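Local coordinates for fatty acid-binding protein TM_1468 (Thermotoga maritima, PDB 1VPV) that binds long-chain fatty acids such as palmitate and may take part in lipid transport or fatty acid metabolism, at residues K14-T22 and Y33-Y41; L132-V143 and L161-A172. All coordinates share one frame; numbering follows the deposited sequence.

Interaction 1 of 2, residues K14-T22 and Y33-Y41. With PLM (palmitic acid), chain D.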
# COMPACT_ATOMS: atom_id res chain seq x y z
N LYS A 14 -19.63 0.53 -16.30
CA LYS A 14 -18.36 -0.18 -16.27
C LYS A 14 -17.32 0.73 -15.64
O LYS A 14 -17.07 1.85 -16.11
CB LYS A 14 -17.94 -0.56 -17.69
CG LYS A 14 -18.79 -1.70 -18.34
CD LYS A 14 -18.21 -2.14 -19.69
CE LYS A 14 -18.33 -1.03 -20.70
NZ LYS A 14 -18.28 -1.50 -22.11
N VAL A 15 -16.71 0.24 -14.57
CA VAL A 15 -15.78 1.04 -13.76
C VAL A 15 -14.35 0.51 -13.74
O VAL A 15 -14.12 -0.62 -13.36
CB VAL A 15 -16.28 1.12 -12.30
CG1 VAL A 15 -15.44 2.10 -11.50
CG2 VAL A 15 -17.73 1.55 -12.26
N LYS A 16 -13.39 1.35 -14.14
CA LYS A 16 -11.97 1.04 -13.96
C LYS A 16 -11.54 1.45 -12.56
O LYS A 16 -11.95 2.50 -12.07
CB LYS A 16 -11.11 1.84 -14.92
CG LYS A 16 -9.65 1.39 -14.94
CD LYS A 16 -9.49 0.17 -15.87
CE LYS A 16 -8.28 -0.64 -15.52
NZ LYS A 16 -8.21 -1.80 -16.43
N ILE A 17 -10.69 0.63 -11.94
CA ILE A 17 -10.10 1.00 -10.67
C ILE A 17 -8.61 1.21 -10.92
O ILE A 17 -7.94 0.36 -11.50
CB ILE A 17 -10.34 -0.06 -9.60
CG1 ILE A 17 -11.82 -0.15 -9.26
CG2 ILE A 17 -9.52 0.24 -8.33
CD1 ILE A 17 -12.21 -1.36 -8.38
N LEU A 18 -8.10 2.35 -10.48
CA LEU A 18 -6.68 2.63 -10.59
C LEU A 18 -6.10 2.83 -9.19
O LEU A 18 -6.64 3.58 -8.39
CB LEU A 18 -6.49 3.89 -11.42
CG LEU A 18 -5.05 4.34 -11.62
CD1 LEU A 18 -4.32 3.39 -12.52
CD2 LEU A 18 -5.08 5.74 -12.22
N VAL A 19 -5.01 2.14 -8.88
CA VAL A 19 -4.20 2.51 -7.69
C VAL A 19 -2.85 2.97 -8.22
O VAL A 19 -2.52 2.78 -9.38
CB VAL A 19 -4.03 1.35 -6.68
CG1 VAL A 19 -5.42 0.81 -6.20
CG2 VAL A 19 -3.20 0.20 -7.29
N ASP A 20 -2.07 3.60 -7.36
CA ASP A 20 -0.72 3.98 -7.69
C ASP A 20 0.25 2.87 -7.27
O ASP A 20 -0.14 1.95 -6.55
CB ASP A 20 -0.39 5.32 -7.06
CG ASP A 20 -0.31 5.26 -5.54
OD1 ASP A 20 0.61 4.59 -5.00
OD2 ASP A 20 -1.17 5.93 -4.92
N SER A 21 1.49 2.94 -7.76
CA SER A 21 2.45 1.85 -7.55
C SER A 21 2.79 1.60 -6.07
O SER A 21 3.20 0.51 -5.70
CB SER A 21 3.73 2.12 -8.31
OG SER A 21 4.30 3.32 -7.86
N THR A 22 2.61 2.63 -5.24
CA THR A 22 2.79 2.49 -3.80
C THR A 22 1.71 1.64 -3.10
O THR A 22 1.84 1.39 -1.93
CB THR A 22 2.83 3.87 -3.08
OG1 THR A 22 1.52 4.40 -2.96
CG2 THR A 22 3.67 4.83 -3.84
N TYR A 33 -9.60 -8.36 -10.43
CA TYR A 33 -10.50 -7.28 -10.01
C TYR A 33 -10.44 -6.05 -10.94
O TYR A 33 -10.99 -4.98 -10.59
CB TYR A 33 -10.22 -6.86 -8.55
CG TYR A 33 -10.44 -7.99 -7.59
CD1 TYR A 33 -11.72 -8.53 -7.40
CD2 TYR A 33 -9.39 -8.55 -6.89
CE1 TYR A 33 -11.93 -9.59 -6.52
CE2 TYR A 33 -9.59 -9.61 -6.02
CZ TYR A 33 -10.85 -10.12 -5.83
OH TYR A 33 -11.03 -11.16 -4.95
N ASP A 34 -9.82 -6.21 -12.11
CA ASP A 34 -9.67 -5.11 -13.10
C ASP A 34 -9.12 -3.81 -12.42
O ASP A 34 -9.75 -2.73 -12.43
CB ASP A 34 -10.97 -4.89 -13.88
CG ASP A 34 -10.78 -3.96 -15.10
OD1 ASP A 34 -9.61 -3.77 -15.49
OD2 ASP A 34 -11.77 -3.45 -15.67
N ILE A 35 -7.97 -3.96 -11.78
CA ILE A 35 -7.29 -2.89 -11.13
C ILE A 35 -5.96 -2.66 -11.88
O ILE A 35 -5.21 -3.60 -12.11
CB ILE A 35 -7.00 -3.23 -9.66
CG1 ILE A 35 -8.29 -3.40 -8.86
CG2 ILE A 35 -6.10 -2.17 -9.02
CD1 ILE A 35 -8.06 -4.04 -7.51
N ASP A 36 -5.70 -1.41 -12.24
CA ASP A 36 -4.48 -1.00 -12.90
C ASP A 36 -3.63 -0.27 -11.88
O ASP A 36 -4.14 0.27 -10.89
CB ASP A 36 -4.86 -0.04 -14.02
CG ASP A 36 -3.78 0.10 -15.10
OD1 ASP A 36 -2.70 -0.54 -15.00
OD2 ASP A 36 -4.04 0.88 -16.05
N SER A 37 -2.33 -0.23 -12.16
CA SER A 37 -1.34 0.41 -11.31
C SER A 37 -0.62 1.54 -12.09
O SER A 37 -0.09 1.30 -13.17
CB SER A 37 -0.32 -0.63 -10.83
OG SER A 37 0.45 -0.10 -9.77
N ILE A 38 -0.63 2.76 -11.56
CA ILE A 38 0.09 3.86 -12.21
C ILE A 38 1.43 4.07 -11.51
O ILE A 38 1.46 4.22 -10.31
CB ILE A 38 -0.72 5.19 -12.28
CG1 ILE A 38 0.12 6.28 -12.93
CG2 ILE A 38 -1.22 5.65 -10.90
CD1 ILE A 38 -0.68 7.55 -13.23
N PRO A 39 2.54 4.04 -12.27
CA PRO A 39 3.86 4.12 -11.64
C PRO A 39 4.21 5.49 -11.04
O PRO A 39 4.00 6.53 -11.68
CB PRO A 39 4.84 3.81 -12.79
CG PRO A 39 4.02 3.45 -13.98
CD PRO A 39 2.62 3.91 -13.74
N LEU A 40 4.74 5.48 -9.83
CA LEU A 40 5.53 6.60 -9.38
C LEU A 40 6.97 6.38 -9.87
O LEU A 40 7.28 5.37 -10.52
CB LEU A 40 5.47 6.74 -7.85
CG LEU A 40 4.28 7.48 -7.27
CD1 LEU A 40 2.99 6.64 -7.40
CD2 LEU A 40 4.53 7.85 -5.83
N TYR A 41 7.85 7.33 -9.55
CA TYR A 41 9.22 7.33 -10.04
C TYR A 41 10.26 7.27 -8.93
O TYR A 41 10.07 7.77 -7.82
CB TYR A 41 9.47 8.54 -10.91
CG TYR A 41 8.52 8.66 -12.06
CD1 TYR A 41 8.71 7.93 -13.22
CD2 TYR A 41 7.44 9.54 -12.00
CE1 TYR A 41 7.83 8.02 -14.28
CE2 TYR A 41 6.55 9.67 -13.08
CZ TYR A 41 6.76 8.90 -14.21
OH TYR A 41 5.88 9.02 -15.27
C1 PLM D . 6.20 10.16 -3.57
O1 PLM D . 5.26 10.96 -3.84
O2 PLM D . 7.41 10.44 -3.86
C2 PLM D . 5.85 8.85 -2.92
C3 PLM D . 6.16 8.87 -1.43
C4 PLM D . 5.93 7.49 -0.83
C5 PLM D . 6.32 7.52 0.64
C6 PLM D . 6.12 6.18 1.31
C7 PLM D . 6.44 6.22 2.80
C8 PLM D . 6.64 4.82 3.35
C9 PLM D . 5.32 4.09 3.52
CA PLM D . 5.50 2.66 3.99
CB PLM D . 4.16 2.02 4.29
CC PLM D . 4.32 0.51 4.48
CD PLM D . 3.02 -0.16 4.95
CE PLM D . 3.11 -1.68 4.92
CF PLM D . 1.91 -2.35 5.56
CG PLM D . 0.73 -2.49 4.59
O HOH W 1 0.32 -1.17 -7.05
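Ile17 and Ile35 start a run of four parallel bridges that pairs strands 15-20 and 35-38 across a beta-alpha-beta unit of the DegV fold, with helix 29-32 as the connection. The backbone bonds alternate between the strands, Asp36 N giving to Ile17 O and Val19 N to Asp36 O, both at 2.9 Å. One face carries Ile17, Val19, Ile35 and Ser37; Ile17 CG2 rests on Ile35 CG1 at 3.9 Å, and helix 138-149 covers this side. On the face of Leu18, Asp36 and Ile38, Leu18 holds CG opposite its backbone N (chi1 180°), which leans CD1 over the neighbouring strand onto the methylene of Asp36. Leu18 CD1 also lies 4.0 Å from Ile38 CB. Lys16 begins extended but bends at chi2 (83°), so that its side chain crosses that of Asp34 at about a right angle and ends at the carboxylate. Lys16 NZ meets Asp34 OD1 at 2.6 Å in a salt bridge, on the syn side of the carboxylate and 25° out of its plane, while Tyr95 binds the other oxygen. With an alanine in place of Lys16, Asp34 OD1 would probably lose its charged mate and the methylene of Asp36 its cover from CE. Asp36 turns OD1 back to its own strand, where Ser37 N approaches from above the carboxylate plane; OD2 is taken by Tyr90 and Arg86. A water bridges Ser37 OG and Asp20 O. At the far end Ser21 OG accepts a nearly straight bond from Leu40 N (3.0 Å) and is also bonded to Asp52. Leu40 divides its two methyls: CD1 packs against Asp20 CB at 3.6 Å, and CD2 touches palmitate C2 at 3.3 Å, beside the carboxyl end held by Ser108 and Thr75.

Interaction 2 of 2, residues L132-V143 and L161-A172. With PLM (palmitic acid), chain D.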
# COMPACT_ATOMS: atom_id res chain seq x y z
N LEU A 132 -3.70 5.75 3.44
CA LEU A 132 -2.89 4.58 3.68
C LEU A 132 -1.76 4.53 2.69
O LEU A 132 -1.42 5.54 2.05
CB LEU A 132 -3.74 3.33 3.65
CG LEU A 132 -4.85 3.31 4.72
CD1 LEU A 132 -5.88 2.30 4.34
CD2 LEU A 132 -4.30 3.07 6.11
N ALA A 133 -1.11 3.37 2.65
CA ALA A 133 -0.05 3.11 1.70
C ALA A 133 0.20 1.61 1.67
O ALA A 133 -0.22 0.90 2.59
CB ALA A 133 1.17 3.86 2.09
N SER A 134 0.85 1.17 0.58
CA SER A 134 1.33 -0.19 0.38
C SER A 134 0.17 -1.14 0.45
O SER A 134 -0.91 -0.79 -0.02
CB SER A 134 2.43 -0.54 1.37
OG SER A 134 2.86 -1.89 1.21
N GLY A 135 0.39 -2.35 1.03
CA GLY A 135 -0.60 -3.46 0.93
C GLY A 135 -1.96 -3.19 1.57
O GLY A 135 -2.91 -3.98 1.44
N ALA A 136 -2.11 -2.09 2.30
CA ALA A 136 -3.41 -1.77 2.82
C ALA A 136 -4.33 -1.18 1.74
O ALA A 136 -5.52 -1.33 1.83
CB ALA A 136 -3.31 -0.85 3.99
N ILE A 137 -3.77 -0.53 0.72
CA ILE A 137 -4.58 0.18 -0.27
C ILE A 137 -5.44 -0.72 -1.15
O ILE A 137 -6.58 -0.36 -1.48
CB ILE A 137 -3.72 1.10 -1.18
CG1 ILE A 137 -3.36 2.37 -0.42
CG2 ILE A 137 -4.48 1.49 -2.51
CD1 ILE A 137 -2.14 3.06 -0.98
N PRO A 138 -4.91 -1.88 -1.57
CA PRO A 138 -5.73 -2.78 -2.38
C PRO A 138 -6.95 -3.37 -1.66
O PRO A 138 -7.87 -3.86 -2.32
CB PRO A 138 -4.77 -3.92 -2.75
CG PRO A 138 -3.40 -3.39 -2.44
CD PRO A 138 -3.56 -2.39 -1.37
N LEU A 139 -6.93 -3.36 -0.34
CA LEU A 139 -8.03 -3.94 0.44
C LEU A 139 -9.31 -3.19 0.11
O LEU A 139 -10.25 -3.80 -0.37
CB LEU A 139 -7.72 -3.99 1.96
CG LEU A 139 -6.56 -4.89 2.38
CD1 LEU A 139 -6.15 -4.69 3.80
CD2 LEU A 139 -6.89 -6.34 2.13
N PRO A 140 -9.34 -1.86 0.29
CA PRO A 140 -10.51 -1.09 -0.19
C PRO A 140 -10.81 -1.15 -1.70
O PRO A 140 -11.95 -0.92 -2.09
CB PRO A 140 -10.21 0.35 0.26
CG PRO A 140 -8.77 0.39 0.58
CD PRO A 140 -8.37 -1.00 0.99
N ALA A 141 -9.82 -1.45 -2.52
CA ALA A 141 -10.05 -1.63 -3.97
C ALA A 141 -10.81 -2.89 -4.28
O ALA A 141 -11.71 -2.88 -5.12
CB ALA A 141 -8.76 -1.63 -4.73
N ARG A 142 -10.38 -3.99 -3.67
CA ARG A 142 -11.11 -5.25 -3.78
C ARG A 142 -12.55 -5.06 -3.37
O ARG A 142 -13.47 -5.50 -4.07
CB ARG A 142 -10.50 -6.33 -2.93
CG ARG A 142 -11.31 -7.64 -2.95
CD ARG A 142 -10.51 -8.82 -2.45
NE ARG A 142 -10.05 -8.57 -1.08
CZ ARG A 142 -9.30 -9.41 -0.38
NH1 ARG A 142 -8.94 -10.58 -0.88
NH2 ARG A 142 -8.92 -9.09 0.85
N VAL A 143 -12.74 -4.42 -2.23
CA VAL A 143 -14.07 -4.24 -1.66
C VAL A 143 -14.92 -3.41 -2.59
O VAL A 143 -16.06 -3.72 -2.80
CB VAL A 143 -14.02 -3.58 -0.25
CG1 VAL A 143 -15.39 -3.18 0.20
CG2 VAL A 143 -13.38 -4.54 0.78
N LEU A 161 -16.87 2.93 1.68
CA LEU A 161 -15.41 3.09 1.95
C LEU A 161 -15.17 4.09 3.05
O LEU A 161 -14.39 3.84 3.97
CB LEU A 161 -14.64 3.56 0.73
CG LEU A 161 -14.67 2.69 -0.53
CD1 LEU A 161 -13.71 3.30 -1.53
CD2 LEU A 161 -14.30 1.22 -0.27
N ASP A 162 -15.85 5.24 2.97
CA ASP A 162 -15.66 6.26 4.00
C ASP A 162 -16.04 5.73 5.38
O ASP A 162 -15.28 5.90 6.34
CB ASP A 162 -16.47 7.53 3.68
CG ASP A 162 -15.99 8.75 4.47
OD1 ASP A 162 -14.81 9.14 4.29
OD2 ASP A 162 -16.78 9.32 5.26
N GLU A 163 -17.20 5.09 5.50
CA GLU A 163 -17.60 4.55 6.79
C GLU A 163 -16.57 3.57 7.32
O GLU A 163 -16.20 3.61 8.48
CB GLU A 163 -18.93 3.82 6.71
CG GLU A 163 -20.11 4.69 6.42
CD GLU A 163 -21.28 3.91 5.82
OE1 GLU A 163 -21.57 2.78 6.33
OE2 GLU A 163 -21.89 4.42 4.85
N ARG A 164 -16.11 2.66 6.48
CA ARG A 164 -15.18 1.64 6.93
C ARG A 164 -13.79 2.17 7.27
O ARG A 164 -13.24 1.79 8.32
CB ARG A 164 -15.16 0.47 5.95
CG ARG A 164 -16.50 -0.28 6.07
CD ARG A 164 -16.53 -1.58 5.40
NE ARG A 164 -15.52 -2.47 5.94
CZ ARG A 164 -15.06 -3.55 5.31
NH1 ARG A 164 -15.53 -3.90 4.12
NH2 ARG A 164 -14.14 -4.27 5.90
N MSE A 165 -13.28 3.08 6.45
CA MSE A 165 -12.06 3.82 6.77
C MSE A 165 -12.20 4.57 8.07
O MSE A 165 -11.29 4.56 8.87
CB MSE A 165 -11.70 4.81 5.67
CG MSE A 165 -10.92 4.17 4.53
SE MSE A 165 -10.99 5.22 2.83
CE MSE A 165 -10.24 3.82 1.48
N LYS A 166 -13.34 5.21 8.30
CA LYS A 166 -13.51 5.95 9.54
C LYS A 166 -13.65 5.05 10.78
O LYS A 166 -13.32 5.49 11.89
CB LYS A 166 -14.66 6.95 9.45
CG LYS A 166 -14.19 8.23 8.76
CD LYS A 166 -15.33 9.18 8.47
CE LYS A 166 -14.86 10.34 7.59
NZ LYS A 166 -16.03 11.20 7.23
N ASN A 167 -14.13 3.83 10.58
CA ASN A 167 -14.05 2.78 11.59
C ASN A 167 -12.66 2.12 11.67
O ASN A 167 -12.45 1.22 12.47
CB ASN A 167 -15.10 1.69 11.32
CG ASN A 167 -16.40 1.93 12.05
OD1 ASN A 167 -16.44 2.01 13.29
ND2 ASN A 167 -17.49 2.01 11.30
N LYS A 168 -11.72 2.52 10.83
CA LYS A 168 -10.36 1.96 10.89
C LYS A 168 -10.37 0.45 10.60
O LYS A 168 -9.64 -0.33 11.23
CB LYS A 168 -9.70 2.21 12.28
CG LYS A 168 -9.86 3.63 12.89
N ASP A 169 -11.20 0.06 9.62
CA ASP A 169 -11.27 -1.31 9.15
C ASP A 169 -10.14 -1.69 8.22
O ASP A 169 -9.96 -2.87 7.89
CB ASP A 169 -12.57 -1.51 8.35
CG ASP A 169 -13.81 -1.55 9.22
OD1 ASP A 169 -13.69 -1.80 10.43
OD2 ASP A 169 -14.91 -1.32 8.68
N PHE A 170 -9.43 -0.68 7.69
CA PHE A 170 -8.20 -0.92 6.91
C PHE A 170 -6.98 -0.37 7.66
O PHE A 170 -6.96 0.81 7.99
CB PHE A 170 -8.30 -0.30 5.53
CG PHE A 170 -9.60 -0.61 4.83
CD1 PHE A 170 -9.83 -1.87 4.31
CD2 PHE A 170 -10.57 0.35 4.68
CE1 PHE A 170 -10.99 -2.15 3.67
CE2 PHE A 170 -11.75 0.07 4.02
CZ PHE A 170 -11.96 -1.17 3.52
N LYS A 171 -6.01 -1.23 7.94
CA LYS A 171 -4.83 -0.89 8.72
C LYS A 171 -3.57 -1.24 7.97
O LYS A 171 -3.55 -2.17 7.15
CB LYS A 171 -4.87 -1.66 10.04
CG LYS A 171 -6.19 -1.49 10.78
CD LYS A 171 -6.15 -2.20 12.06
CE LYS A 171 -7.44 -2.00 12.81
NZ LYS A 171 -7.57 -0.56 13.19
N ALA A 172 -2.52 -0.47 8.23
CA ALA A 172 -1.17 -0.75 7.72
C ALA A 172 -0.20 -0.74 8.90
O ALA A 172 -0.10 0.26 9.63
CB ALA A 172 -0.78 0.28 6.69
C1 PLM D . 6.20 10.16 -3.57
O1 PLM D . 5.26 10.96 -3.84
O2 PLM D . 7.41 10.44 -3.86
C2 PLM D . 5.85 8.85 -2.92
C3 PLM D . 6.16 8.87 -1.43
C4 PLM D . 5.93 7.49 -0.83
C5 PLM D . 6.32 7.52 0.64
C6 PLM D . 6.12 6.18 1.31
C7 PLM D . 6.44 6.22 2.80
C8 PLM D . 6.64 4.82 3.35
C9 PLM D . 5.32 4.09 3.52
CA PLM D . 5.50 2.66 3.99
CB PLM D . 4.16 2.02 4.29
CC PLM D . 4.32 0.51 4.48
CD PLM D . 3.02 -0.16 4.95
CE PLM D . 3.11 -1.68 4.92
CF PLM D . 1.91 -2.35 5.56
CG PLM D . 0.73 -2.49 4.59
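Phe170 lays one face of its ring against Pro140, whose CD sits 4.0 Å from the ring centroid and 21° off the normal in a CH-pi contact shifted toward the CD1 rim. The proline and the phenylalanine side chain run in opposing senses where they overlap. Around the same ring, Leu139 CB comes in obliquely to CD1, and Val143 CG2 lies at the edge, near the ring plane and 4.4 Å from CE1. Phe170 CG stands opposite its carbonyl carbon (chi1 -47°), a setting that carries the ring to helix 138-143; Leu132 CD1 reaches Phe170 CB at 3.7 Å, the side chains crossing at about a right angle. Selenomethionine Met165 also packs on Pro140: the straight outer part of the Met165 side chain ends with CE 3.7 Å from Pro140 CB. Leu161 CD2 lies against the carbonyl oxygen of Pro140. One turn on, the two methyls of Val143 meet Arg164 NH1, each at 4.0 Å. That guanidinium is steadied by a salt bridge from NE to Asp169 OD2 (3.0 Å), the acceptor almost in the guanidinium plane, and by Glu294 at NH2. Beyond the end of helix 154-166, Lys168 adopts positive phi in a Schellman motif, turning the chain into strand 170-172. At the opposite end of the contact, Ala136 CB packs on Ala172 CB at 3.9 Å, and such small side chains let the backbones come close. Ala172 CB also touches the last palmitate carbon, CG, at 3.8 Å, and Ser134 CB flanks the chain at CD. No hydrogen bond crosses between the segments; the arrangement is apolar helix-on-sheet packing at the tail end of the fatty acid site of a DegV protein.

How the interactions relate
Along the chain both segments of interaction 1 precede those of interaction 2, and the centres of the two contacts lie about 15 Å apart. The strands of 14-22 and 33-41 belong to the mixed sheet that includes strands 97-102 and 125-129, whereas strand 170-176 of interaction 2 belongs to the other six-stranded sheet. Helix 138-149, which carries part of interaction 2, links the two: Ala141 meets Ile35 and Ile17 of interaction 1, Arg142 meets Tyr33, and the preceding Ile137 meets Val19, while Pro140 and Val143 face 161-172. Both contacts also touch the same palmitate, interaction 1 near its carboxyl end and interaction 2 at its methyl end, so the fatty acid spans parts built on both sheets.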